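Amine oxidase domain-containing protein (Pyrococcus furiosus, PDB 3NRN) binds AMP and is probably an oxidoreductase of the flavin-containing amine oxidase type, although its physiological reaction is unknown. Local coordinates at residues E279-N284 and F297-A302; F272-P277 and T313-H318; A116-N121 and E171-L176; L54-H59 and G179-I184. One frame throughout, in Å; residues are numbered along the deposited sequence.

Interaction 1: E279-N284 and F297-A302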
loop_
_atom_site.group_PDB
_atom_site.type_symbol
_atom_site.label_atom_id
_atom_site.label_comp_id
_atom_site.label_asym_id
_atom_site.label_seq_id
_atom_site.Cartn_x
_atom_site.Cartn_y
_atom_site.Cartn_z
ATOM N N GLU A 279 10.858 15.507 21.518
ATOM C CA GLU A 279 10.710 14.062 21.654
ATOM C C GLU A 279 9.463 13.537 20.952
ATOM O O GLU A 279 8.533 14.292 20.671
ATOM C CB GLU A 279 10.645 13.697 23.141
ATOM C CG GLU A 279 11.897 14.048 23.926
ATOM C CD GLU A 279 13.102 13.238 23.491
ATOM O OE1 GLU A 279 13.074 11.997 23.651
ATOM O OE2 GLU A 279 14.076 13.840 22.990
ATOM N N PRO A 280 9.424 12.223 20.668
ATOM C CA PRO A 280 8.267 11.628 19.997
ATOM C C PRO A 280 6.981 12.012 20.716
ATOM O O PRO A 280 6.904 11.936 21.942
ATOM C CB PRO A 280 8.559 10.130 20.065
ATOM C CG PRO A 280 9.417 10.002 21.291
ATOM C CD PRO A 280 10.344 11.174 21.140
ATOM N N ARG A 281 5.978 12.419 19.946
ATOM C CA ARG A 281 4.705 12.849 20.508
ATOM C C ARG A 281 3.638 11.763 20.565
ATOM O O ARG A 281 2.686 11.870 21.336
ATOM C CB ARG A 281 4.164 14.044 19.712
ATOM C CG ARG A 281 5.105 15.242 19.635
ATOM C CD ARG A 281 5.467 15.763 21.020
ATOM N NE ARG A 281 6.412 16.879 20.966
ATOM C CZ ARG A 281 6.089 18.130 20.649
ATOM N NH1 ARG A 281 4.832 18.443 20.356
ATOM N NH2 ARG A 281 7.027 19.068 20.621
ATOM N N ILE A 282 3.775 10.721 19.755
ATOM C CA ILE A 282 2.770 9.667 19.770
ATOM C C ILE A 282 3.354 8.262 19.872
ATOM O O ILE A 282 2.664 7.323 20.269
ATOM C CB ILE A 282 1.851 9.766 18.522
ATOM C CG1 ILE A 282 2.664 9.557 17.247
ATOM C CG2 ILE A 282 1.187 11.145 18.469
ATOM C CD1 ILE A 282 1.823 9.570 15.982
ATOM N N GLY A 283 4.627 8.119 19.525
ATOM C CA GLY A 283 5.261 6.813 19.593
ATOM C C GLY A 283 4.857 5.905 18.442
ATOM O O GLY A 283 4.253 6.361 17.470
ATOM N N ASN A 284 5.186 4.620 18.554
ATOM C CA ASN A 284 4.860 3.646 17.514
ATOM C C ASN A 284 3.376 3.299 17.504
ATOM O O ASN A 284 2.952 2.323 18.127
ATOM C CB ASN A 284 5.676 2.364 17.707
ATOM C CG ASN A 284 5.451 1.358 16.591
ATOM O OD1 ASN A 284 4.710 1.620 15.644
ATOM N ND2 ASN A 284 6.096 0.199 16.699
ATOM N N PHE A 297 -2.530 10.077 11.035
ATOM C CA PHE A 297 -1.102 10.331 10.955
ATOM C C PHE A 297 -0.320 9.360 11.824
ATOM O O PHE A 297 -0.882 8.722 12.713
ATOM C CB PHE A 297 -0.792 11.785 11.351
ATOM C CG PHE A 297 -1.165 12.136 12.772
ATOM C CD1 PHE A 297 -0.313 11.829 13.831
ATOM C CD2 PHE A 297 -2.366 12.788 13.046
ATOM C CE1 PHE A 297 -0.646 12.168 15.140
ATOM C CE2 PHE A 297 -2.712 13.131 14.354
ATOM C CZ PHE A 297 -1.847 12.819 15.405
ATOM N N ASN A 298 0.972 9.239 11.539
ATOM C CA ASN A 298 1.848 8.359 12.297
ATOM C C ASN A 298 3.142 9.103 12.618
ATOM O O ASN A 298 3.302 10.270 12.251
ATOM C CB ASN A 298 2.136 7.071 11.500
ATOM C CG ASN A 298 3.208 7.255 10.426
ATOM O OD1 ASN A 298 3.397 8.344 9.894
ATOM N ND2 ASN A 298 3.903 6.169 10.097
ATOM N N GLU A 299 4.054 8.422 13.303
ATOM C CA GLU A 299 5.338 9.002 13.692
ATOM C C GLU A 299 6.417 7.940 13.466
ATOM O O GLU A 299 6.892 7.305 14.407
ATOM C CB GLU A 299 5.269 9.412 15.166
ATOM C CG GLU A 299 6.530 10.029 15.736
ATOM C CD GLU A 299 6.293 10.618 17.118
ATOM O OE1 GLU A 299 6.095 11.847 17.223
ATOM O OE2 GLU A 299 6.287 9.848 18.096
ATOM N N PRO A 300 6.830 7.754 12.203
ATOM C CA PRO A 300 7.845 6.769 11.807
ATOM C C PRO A 300 9.157 6.763 12.591
ATOM O O PRO A 300 9.754 5.704 12.785
ATOM C CB PRO A 300 8.039 7.052 10.313
ATOM C CG PRO A 300 7.731 8.506 10.197
ATOM C CD PRO A 300 6.525 8.670 11.089
ATOM N N SER A 301 9.598 7.932 13.048
ATOM C CA SER A 301 10.843 8.026 13.807
ATOM C C SER A 301 10.687 7.476 15.226
ATOM O O SER A 301 11.656 7.395 15.979
ATOM C CB SER A 301 11.310 9.481 13.878
ATOM O OG SER A 301 10.367 10.273 14.578
ATOM N N ALA A 302 9.465 7.102 15.586
ATOM C CA ALA A 302 9.201 6.552 16.908
ATOM C C ALA A 302 9.882 5.196 17.055
ATOM O O ALA A 302 9.973 4.662 18.158
ATOM C CB ALA A 302 7.702 6.411 17.130
HETATM O O HOH W 1 3.948 5.979 14.514
#
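Two flat groups meet segment 279-284: the carboxylate of Glu299, over one face of which the backbone N-H groups of Ile282 and Gly283 sit, and the ring of Phe297, whose edge carries Ile282. Ile282 N and Gly283 N both donate to Glu299 OE2, at 3.1 and 2.8 Å, approaching from 43° and 38° out of the carboxylate plane. These two N-H groups on one face hold OE2 and limit the rotation of the carboxylate. Arg281 N probably adds a third bond, 2.8 Å to Glu299 OE1, although the place of that oxygen is less certain; such a gathering of N-H groups would be expected to favour the charged form. The side chain reaches them because CG lies anti to the backbone N (chi1 180°) and the chain stays extended beyond it. Along the way Glu299 and Ile282 run antiparallel, alongside one another, Ile282 CG1 lying 3.3 Å from Glu299 CB, while Ile282 CD1 rests 3.7 Å from Phe297 CE1, near the ring plane. A water joins the backbones, donating to Gly283 O at 3.0 Å and accepting from Glu299 N. Outside the pair, Asn284 ND2 bonds to Val79 O and OD1 to Ser81 OG. The arrangement is that of a buried glutamate accepting backbone N-H groups of a connecting loop, here fastening the loop between strands 269-277 and 286-288 beside strand 296-298 of the mixed sheet.

Interaction 2: F272-P277 and T313-H318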
loop_
_atom_site.group_PDB
_atom_site.type_symbol
_atom_site.label_atom_id
_atom_site.label_comp_id
_atom_site.label_asym_id
_atom_site.label_seq_id
_atom_site.Cartn_x
_atom_site.Cartn_y
_atom_site.Cartn_z
ATOM N N PHE A 272 1.589 14.719 4.199
ATOM C CA PHE A 272 2.172 15.857 4.889
ATOM C C PHE A 272 3.327 15.381 5.753
ATOM O O PHE A 272 3.156 14.539 6.629
ATOM C CB PHE A 272 1.112 16.540 5.761
ATOM C CG PHE A 272 0.008 17.184 4.970
ATOM C CD1 PHE A 272 0.110 18.510 4.564
ATOM C CD2 PHE A 272 -1.116 16.452 4.592
ATOM C CE1 PHE A 272 -0.891 19.101 3.792
ATOM C CE2 PHE A 272 -2.122 17.034 3.819
ATOM C CZ PHE A 272 -2.009 18.360 3.419
ATOM N N ASN A 273 4.510 15.914 5.487
ATOM C CA ASN A 273 5.694 15.558 6.255
ATOM C C ASN A 273 5.934 16.744 7.189
ATOM O O ASN A 273 6.242 17.842 6.732
ATOM C CB ASN A 273 6.875 15.350 5.305
ATOM C CG ASN A 273 6.606 14.259 4.267
ATOM O OD1 ASN A 273 6.664 13.072 4.576
ATOM N ND2 ASN A 273 6.296 14.664 3.039
ATOM N N LEU A 274 5.781 16.514 8.491
ATOM C CA LEU A 274 5.922 17.570 9.493
ATOM C C LEU A 274 7.094 17.358 10.450
ATOM O O LEU A 274 7.236 16.291 11.042
ATOM C CB LEU A 274 4.621 17.668 10.302
ATOM C CG LEU A 274 4.446 18.811 11.307
ATOM C CD1 LEU A 274 4.235 20.119 10.558
ATOM C CD2 LEU A 274 3.247 18.522 12.204
ATOM N N ALA A 275 7.925 18.384 10.603
ATOM C CA ALA A 275 9.080 18.307 11.498
ATOM C C ALA A 275 8.754 18.958 12.839
ATOM O O ALA A 275 8.829 20.178 12.982
ATOM C CB ALA A 275 10.281 18.996 10.860
ATOM N N VAL A 276 8.386 18.137 13.816
ATOM C CA VAL A 276 8.045 18.633 15.141
ATOM C C VAL A 276 9.263 18.579 16.066
ATOM O O VAL A 276 9.891 17.532 16.232
ATOM C CB VAL A 276 6.883 17.816 15.765
ATOM C CG1 VAL A 276 5.694 17.785 14.810
ATOM C CG2 VAL A 276 7.337 16.405 16.074
ATOM N N PRO A 277 9.625 19.724 16.663
ATOM C CA PRO A 277 10.774 19.801 17.570
ATOM C C PRO A 277 10.574 19.005 18.856
ATOM O O PRO A 277 9.478 18.982 19.418
ATOM C CB PRO A 277 10.896 21.299 17.844
ATOM C CG PRO A 277 10.342 21.923 16.599
ATOM C CD PRO A 277 9.130 21.072 16.334
ATOM N N THR A 313 11.335 15.265 15.483
ATOM C CA THR A 313 10.521 14.072 15.356
ATOM C C THR A 313 9.854 14.205 13.990
ATOM O O THR A 313 9.509 15.313 13.570
ATOM C CB THR A 313 9.440 14.003 16.442
ATOM O OG1 THR A 313 10.054 14.067 17.735
ATOM C CG2 THR A 313 8.660 12.710 16.322
ATOM N N LEU A 314 9.689 13.087 13.293
ATOM C CA LEU A 314 9.072 13.103 11.978
ATOM C C LEU A 314 7.619 12.643 12.047
ATOM O O LEU A 314 7.327 11.541 12.502
ATOM C CB LEU A 314 9.872 12.215 11.015
ATOM C CG LEU A 314 9.326 11.976 9.602
ATOM C CD1 LEU A 314 8.935 13.296 8.955
ATOM C CD2 LEU A 314 10.383 11.256 8.764
ATOM N N ILE A 315 6.710 13.509 11.613
ATOM C CA ILE A 315 5.287 13.194 11.605
ATOM C C ILE A 315 4.823 13.128 10.154
ATOM O O ILE A 315 5.153 14.004 9.354
ATOM C CB ILE A 315 4.461 14.281 12.337
ATOM C CG1 ILE A 315 4.721 14.211 13.843
ATOM C CG2 ILE A 315 2.965 14.108 12.025
ATOM C CD1 ILE A 315 4.204 12.954 14.503
HETATM N N MSE A 316 4.073 12.085 9.816
HETATM C CA MSE A 316 3.554 11.928 8.459
HETATM C C MSE A 316 2.045 11.772 8.534
HETATM O O MSE A 316 1.544 10.877 9.215
HETATM C CB MSE A 316 4.156 10.695 7.766
HETATM C CG MSE A 316 5.618 10.827 7.310
HETATM SE SE MSE A 316 6.146 9.347 6.374
HETATM C CE MSE A 316 7.806 9.768 5.935
ATOM N N ALA A 317 1.327 12.651 7.843
ATOM C CA ALA A 317 -0.128 12.604 7.833
ATOM C C ALA A 317 -0.618 12.286 6.433
ATOM O O ALA A 317 -0.032 12.723 5.440
ATOM C CB ALA A 317 -0.709 13.940 8.298
ATOM N N HIS A 318 -1.707 11.533 6.365
ATOM C CA HIS A 318 -2.301 11.123 5.100
ATOM C C HIS A 318 -3.658 11.781 4.926
ATOM O O HIS A 318 -4.447 11.841 5.864
ATOM C CB HIS A 318 -2.457 9.597 5.081
ATOM C CG HIS A 318 -3.216 9.071 3.900
ATOM N ND1 HIS A 318 -4.585 9.178 3.784
ATOM C CD2 HIS A 318 -2.795 8.421 2.790
ATOM C CE1 HIS A 318 -4.975 8.613 2.655
ATOM N NE2 HIS A 318 -3.907 8.146 2.033
#
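Val276 holds CG1 anti to its carbonyl carbon (chi1 -54°), and Ile315 sets its own CG1 likewise (chi1 -71°); the side chains of Val276 and Ile315 stand roughly perpendicular, their CG1 atoms 3.8 Å apart. The same Val276 torsion leaves CG2 over Thr313, 3.2 Å from its CB, a separation so short that it may reflect coordinate error. These contacts belong to an antiparallel pair of strands in the mixed sheet of the molecule. Hydrogen-bonded pairs Phe272-Ala317, Leu274-Ile315 and Val276-Thr313 each contribute two backbone bonds, and Leu274 N to Ile315 O is the straightest, 2.7 Å at 178°. Between them lie the non-hydrogen-bonded pairs Asn273-Met316 and Ala275-Leu314, whose side chains occupy the other face. On the face of Phe272 and Leu274, helix 326-340 packs down and Trp334 meets the Phe272 ring edge-to-face; on the face of Ala275 and Leu314, Phe47 of strand 47-50 covers both residues. Asn273 shows how a buried amide can be satisfied at one end: its ND2 bonds to Leu348 O and Gln350 OE1, whereas OD1 has no polar partner in the model and instead faces the selenomethionine chain of Met316, 3.7 Å from CG and 3.8 Å from CE.

Interaction 3: A116-N121 and E171-L176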
loop_
_atom_site.group_PDB
_atom_site.type_symbol
_atom_site.label_atom_id
_atom_site.label_comp_id
_atom_site.label_asym_id
_atom_site.label_seq_id
_atom_site.Cartn_x
_atom_site.Cartn_y
_atom_site.Cartn_z
ATOM N N ALA A 116 -17.772 -10.312 15.789
ATOM C CA ALA A 116 -17.781 -11.729 16.120
ATOM C C ALA A 116 -18.191 -12.522 14.885
ATOM O O ALA A 116 -17.668 -13.605 14.627
ATOM C CB ALA A 116 -18.757 -11.994 17.267
ATOM N N GLU A 117 -19.129 -11.971 14.123
ATOM C CA GLU A 117 -19.619 -12.612 12.906
ATOM C C GLU A 117 -18.561 -12.612 11.811
ATOM O O GLU A 117 -18.400 -13.599 11.089
ATOM C CB GLU A 117 -20.872 -11.896 12.412
ATOM C CG GLU A 117 -22.106 -12.178 13.242
ATOM C CD GLU A 117 -22.993 -10.963 13.390
ATOM O OE1 GLU A 117 -22.692 -10.111 14.258
ATOM O OE2 GLU A 117 -23.982 -10.855 12.633
ATOM N N ILE A 118 -17.850 -11.496 11.680
ATOM C CA ILE A 118 -16.796 -11.384 10.682
ATOM C C ILE A 118 -15.683 -12.340 11.084
ATOM O O ILE A 118 -14.929 -12.830 10.241
ATOM C CB ILE A 118 -16.235 -9.949 10.611
ATOM C CG1 ILE A 118 -17.340 -8.986 10.168
ATOM C CG2 ILE A 118 -15.062 -9.894 9.633
ATOM C CD1 ILE A 118 -16.894 -7.551 10.073
ATOM N N ARG A 119 -15.589 -12.597 12.388
ATOM C CA ARG A 119 -14.592 -13.514 12.932
ATOM C C ARG A 119 -14.955 -14.913 12.445
ATOM O O ARG A 119 -14.084 -15.694 12.059
ATOM C CB ARG A 119 -14.622 -13.484 14.464
ATOM C CG ARG A 119 -13.588 -14.384 15.130
ATOM C CD ARG A 119 -12.238 -13.692 15.257
ATOM N NE ARG A 119 -12.252 -12.682 16.312
ATOM C CZ ARG A 119 -11.226 -11.888 16.605
ATOM N NH1 ARG A 119 -10.094 -11.976 15.919
ATOM N NH2 ARG A 119 -11.329 -11.009 17.593
HETATM N N MSE A 120 -16.253 -15.209 12.466
HETATM C CA MSE A 120 -16.783 -16.498 12.030
HETATM C C MSE A 120 -16.713 -16.637 10.515
HETATM O O MSE A 120 -17.308 -17.552 9.941
HETATM C CB MSE A 120 -18.245 -16.649 12.465
HETATM C CG MSE A 120 -18.466 -16.773 13.963
HETATM SE SE MSE A 120 -17.817 -18.306 14.645
HETATM C CE MSE A 120 -16.290 -17.723 15.393
ATOM N N ASN A 121 -16.000 -15.719 9.869
ATOM C CA ASN A 121 -15.855 -15.739 8.418
ATOM C C ASN A 121 -17.149 -15.323 7.719
ATOM O O ASN A 121 -17.161 -15.096 6.511
ATOM C CB ASN A 121 -15.447 -17.139 7.950
ATOM C CG ASN A 121 -16.497 -17.790 7.064
ATOM O OD1 ASN A 121 -16.643 -17.438 5.892
ATOM N ND2 ASN A 121 -17.244 -18.737 7.626
ATOM N N GLU A 171 -11.904 -6.118 4.911
ATOM C CA GLU A 171 -10.798 -5.364 5.492
ATOM C C GLU A 171 -10.883 -5.484 7.015
ATOM O O GLU A 171 -9.868 -5.464 7.716
ATOM C CB GLU A 171 -10.868 -3.901 5.041
ATOM C CG GLU A 171 -10.411 -3.720 3.598
ATOM C CD GLU A 171 -10.620 -2.318 3.070
ATOM O OE1 GLU A 171 -10.511 -1.353 3.853
ATOM O OE2 GLU A 171 -10.878 -2.181 1.857
ATOM N N ILE A 172 -12.103 -5.621 7.528
ATOM C CA ILE A 172 -12.291 -5.784 8.960
ATOM C C ILE A 172 -11.763 -7.172 9.328
ATOM O O ILE A 172 -11.119 -7.344 10.349
ATOM C CB ILE A 172 -13.785 -5.668 9.365
ATOM C CG1 ILE A 172 -14.240 -4.208 9.248
ATOM C CG2 ILE A 172 -13.969 -6.165 10.798
ATOM C CD1 ILE A 172 -15.736 -3.997 9.446
ATOM N N ARG A 173 -12.035 -8.163 8.486
ATOM C CA ARG A 173 -11.538 -9.506 8.752
ATOM C C ARG A 173 -10.002 -9.484 8.791
ATOM O O ARG A 173 -9.381 -10.040 9.697
ATOM C CB ARG A 173 -12.028 -10.482 7.675
ATOM C CG ARG A 173 -11.534 -11.908 7.901
ATOM C CD ARG A 173 -12.340 -12.922 7.116
ATOM N NE ARG A 173 -12.194 -12.752 5.675
ATOM C CZ ARG A 173 -12.905 -13.421 4.773
ATOM N NH1 ARG A 173 -13.812 -14.303 5.169
ATOM N NH2 ARG A 173 -12.717 -13.198 3.478
ATOM N N ALA A 174 -9.394 -8.829 7.807
ATOM C CA ALA A 174 -7.938 -8.733 7.755
ATOM C C ALA A 174 -7.390 -8.127 9.049
ATOM O O ALA A 174 -6.352 -8.559 9.556
ATOM C CB ALA A 174 -7.500 -7.887 6.539
ATOM N N ALA A 175 -8.082 -7.127 9.585
ATOM C CA ALA A 175 -7.627 -6.485 10.819
ATOM C C ALA A 175 -7.754 -7.432 12.013
ATOM O O ALA A 175 -6.914 -7.426 12.919
ATOM C CB ALA A 175 -8.421 -5.206 11.072
ATOM N N LEU A 176 -8.803 -8.250 12.017
ATOM C CA LEU A 176 -9.004 -9.201 13.111
ATOM C C LEU A 176 -7.950 -10.304 13.034
ATOM O O LEU A 176 -7.421 -10.752 14.052
ATOM C CB LEU A 176 -10.403 -9.828 13.035
ATOM C CG LEU A 176 -11.614 -8.892 13.131
ATOM C CD1 LEU A 176 -12.899 -9.704 13.037
ATOM C CD2 LEU A 176 -11.568 -8.118 14.438
#
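Ile118 and Ile172 touch at the heart of the contact, set almost square to each other with Ile118 CD1 a tight 3.3 Å from Ile172 CG2. The extended branch of Ile118 (chi2 180°) carries CD1 to that meeting, while its other branch, CG2, lies across the backbone of the second helix, 3.7 Å from Arg173 CA. The same methyl is 4.0 Å from CD1 of Leu176, one helical turn on from Ile172, and so the isoleucine is packed against three residues along one side of helix 165-178. Two arginines frame this apolar centre. Arg119 is bent at chi2 (85°) and chi3 (74°), which turns its guanidinium toward the second helix, one face against Leu176: CD2 stands 4.1 Å above that face, toward the rim, and NH1 lies 3.6 Å from Leu176 CB. Since Arg119 also touches a crystal neighbour, its pose may owe something to the lattice. Arg173 comes from the other helix, its NH1 3.7 Å from the carbonyl oxygen of Asn121, itself poorly ordered. Further out, Leu123 packs on Arg173. The chemistry is chiefly dispersion among the methyl groups of Ile118, Ile172 and Leu176, with one face of the Arg119 guanidinium and the CB of Arg173 adding to it; segments 116-121 and 171-176 meet without a clear hydrogen bond, and Arg177, just beyond, supplies a directional tie from NH2 to Arg119 O where helix 115-119 ends.

Interaction 4: L54-H59 and G179-I184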
loop_
_atom_site.group_PDB
_atom_site.type_symbol
_atom_site.label_atom_id
_atom_site.label_comp_id
_atom_site.label_asym_id
_atom_site.label_seq_id
_atom_site.Cartn_x
_atom_site.Cartn_y
_atom_site.Cartn_z
ATOM N N LEU A 54 4.118 5.242 4.362
ATOM C CA LEU A 54 4.710 5.989 5.465
ATOM C C LEU A 54 5.669 5.163 6.331
ATOM O O LEU A 54 5.578 5.201 7.562
ATOM C CB LEU A 54 3.595 6.582 6.336
ATOM C CG LEU A 54 2.498 7.387 5.637
ATOM C CD1 LEU A 54 1.573 7.969 6.682
ATOM C CD2 LEU A 54 3.105 8.499 4.794
ATOM N N HIS A 55 6.581 4.426 5.688
ATOM C CA HIS A 55 7.560 3.598 6.400
ATOM C C HIS A 55 6.834 2.665 7.348
ATOM O O HIS A 55 7.344 2.312 8.415
ATOM C CB HIS A 55 8.508 4.505 7.189
ATOM C CG HIS A 55 9.352 5.384 6.321
ATOM N ND1 HIS A 55 9.715 6.664 6.681
ATOM C CD2 HIS A 55 9.900 5.166 5.102
ATOM C CE1 HIS A 55 10.445 7.199 5.719
ATOM N NE2 HIS A 55 10.573 6.310 4.751
HETATM N N MSE A 56 5.638 2.261 6.935
HETATM C CA MSE A 56 4.770 1.420 7.744
HETATM C C MSE A 56 4.058 0.370 6.889
HETATM O O MSE A 56 3.832 0.570 5.698
HETATM C CB MSE A 56 3.746 2.337 8.432
HETATM C CG MSE A 56 2.721 1.692 9.364
HETATM SE SE MSE A 56 1.641 2.970 10.144
HETATM C CE MSE A 56 0.972 3.734 8.709
ATOM N N ILE A 57 3.719 -0.752 7.508
ATOM C CA ILE A 57 3.011 -1.830 6.837
ATOM C C ILE A 57 1.663 -1.905 7.557
ATOM O O ILE A 57 1.620 -1.926 8.780
ATOM C CB ILE A 57 3.807 -3.153 6.964
ATOM C CG1 ILE A 57 5.171 -2.982 6.283
ATOM C CG2 ILE A 57 3.025 -4.314 6.354
ATOM C CD1 ILE A 57 6.114 -4.171 6.437
ATOM N N PRO A 58 0.546 -1.937 6.806
ATOM C CA PRO A 58 -0.798 -1.994 7.396
ATOM C C PRO A 58 -1.037 -3.025 8.503
ATOM O O PRO A 58 -1.732 -2.743 9.482
ATOM C CB PRO A 58 -1.701 -2.223 6.182
ATOM C CG PRO A 58 -0.954 -1.536 5.077
ATOM C CD PRO A 58 0.469 -1.993 5.338
ATOM N N HIS A 59 -0.473 -4.216 8.359
ATOM C CA HIS A 59 -0.672 -5.248 9.370
ATOM C C HIS A 59 0.633 -5.652 10.042
ATOM O O HIS A 59 0.749 -6.745 10.591
ATOM C CB HIS A 59 -1.364 -6.459 8.735
ATOM C CG HIS A 59 -2.721 -6.145 8.183
ATOM N ND1 HIS A 59 -3.802 -5.859 8.989
ATOM C CD2 HIS A 59 -3.156 -6.009 6.906
ATOM C CE1 HIS A 59 -4.843 -5.557 8.232
ATOM N NE2 HIS A 59 -4.477 -5.640 6.965
ATOM N N GLY A 179 -4.148 -8.120 12.772
ATOM C CA GLY A 179 -3.930 -7.016 13.688
ATOM C C GLY A 179 -3.644 -5.652 13.096
ATOM O O GLY A 179 -4.040 -5.357 11.968
ATOM N N GLY A 180 -2.955 -4.823 13.882
ATOM C CA GLY A 180 -2.617 -3.471 13.477
ATOM C C GLY A 180 -1.326 -3.345 12.694
ATOM O O GLY A 180 -0.674 -4.347 12.408
ATOM N N PRO A 181 -0.915 -2.108 12.365
ATOM C CA PRO A 181 0.294 -1.787 11.605
ATOM C C PRO A 181 1.604 -1.922 12.359
ATOM O O PRO A 181 1.633 -2.185 13.559
ATOM C CB PRO A 181 0.045 -0.349 11.178
ATOM C CG PRO A 181 -0.575 0.216 12.415
ATOM C CD PRO A 181 -1.576 -0.870 12.820
ATOM N N GLY A 182 2.691 -1.719 11.623
ATOM C CA GLY A 182 4.018 -1.799 12.195
ATOM C C GLY A 182 4.961 -0.921 11.404
ATOM O O GLY A 182 4.796 -0.760 10.192
ATOM N N LEU A 183 5.939 -0.345 12.096
ATOM C CA LEU A 183 6.936 0.522 11.482
ATOM C C LEU A 183 8.131 -0.303 11.016
ATOM O O LEU A 183 8.399 -1.382 11.546
ATOM C CB LEU A 183 7.401 1.579 12.485
ATOM C CG LEU A 183 6.369 2.600 12.974
ATOM C CD1 LEU A 183 7.034 3.569 13.952
ATOM C CD2 LEU A 183 5.802 3.365 11.792
ATOM N N ILE A 184 8.851 0.224 10.030
ATOM C CA ILE A 184 10.005 -0.451 9.458
ATOM C C ILE A 184 11.314 0.270 9.782
ATOM O O ILE A 184 11.505 1.420 9.390
ATOM C CB ILE A 184 9.896 -0.511 7.922
ATOM C CG1 ILE A 184 8.483 -0.933 7.507
ATOM C CG2 ILE A 184 10.930 -1.474 7.375
ATOM C CD1 ILE A 184 8.237 -0.806 6.033
#
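Met56 and Pro181 lie side by side and point the same way, the Met56 CG atom 3.8 Å from Pro181 CB, whereas Ile57 and Ile184 are turned nearly perpendicular, CG1 of Ile57 meeting CD1 of Ile184. Met56 and Ile57 point to different faces of a short antiparallel pairing, in which Met56-Leu183 is the non-hydrogen-bonded pair and Ile57-Gly182 the hydrogen-bonded one. Ile57 N donates to Gly182 O at 2.9 Å, nearly along the C=O axis, and Gly182 N returns a bond to Ile57 O. A third link runs from Ile184 N to His55 O. Beyond the strands His59 takes over: with CG anti to the carbonyl carbon (chi1 -62°), its ring presents ND1 edge-on to Gly179 O, the bond measuring 3.0 Å at 163° and lying close to the ring plane, though ND1 is tilted about 31° from the carbonyl plane of Gly179. This use of ND1 as donor limits rotation of the ring, which also meets Trp178 edge-to-face. Strand 182-184 is the middle strand of a three-stranded sheet, between 56-57 and 78-80; helix 388-402 covers Ile57 and Pro58, its Asp390 accepting from His59 N, while Ile286 of strand 286-288 lies against Met56 and Pro181.

In the fold
In sequence, interaction 3 is nested in the loop closed by interaction 4, then interaction 1 in that closed by interaction 2. Interactions 1 and 2, centres 9 Å apart, share the mixed sheet, where strands 296-298 and 312-320 adjoin. Interaction 4, centred 13 Å from interaction 1, touches it through Asn298 ND2 and Leu54 O and meets interaction 2 where Met316 packs on Leu54 and His55. Helix 165-178 precedes strand 182-184 across the turn 179-181; interaction 3 is centred 19 Å from interaction 4, touching it where Ala174 and Ala175 meet His59, and 28 and 32 Å from interactions 1 and 2. Interaction 4 links helices to sheet, its His55 side chain about 13 Å from bound AMP.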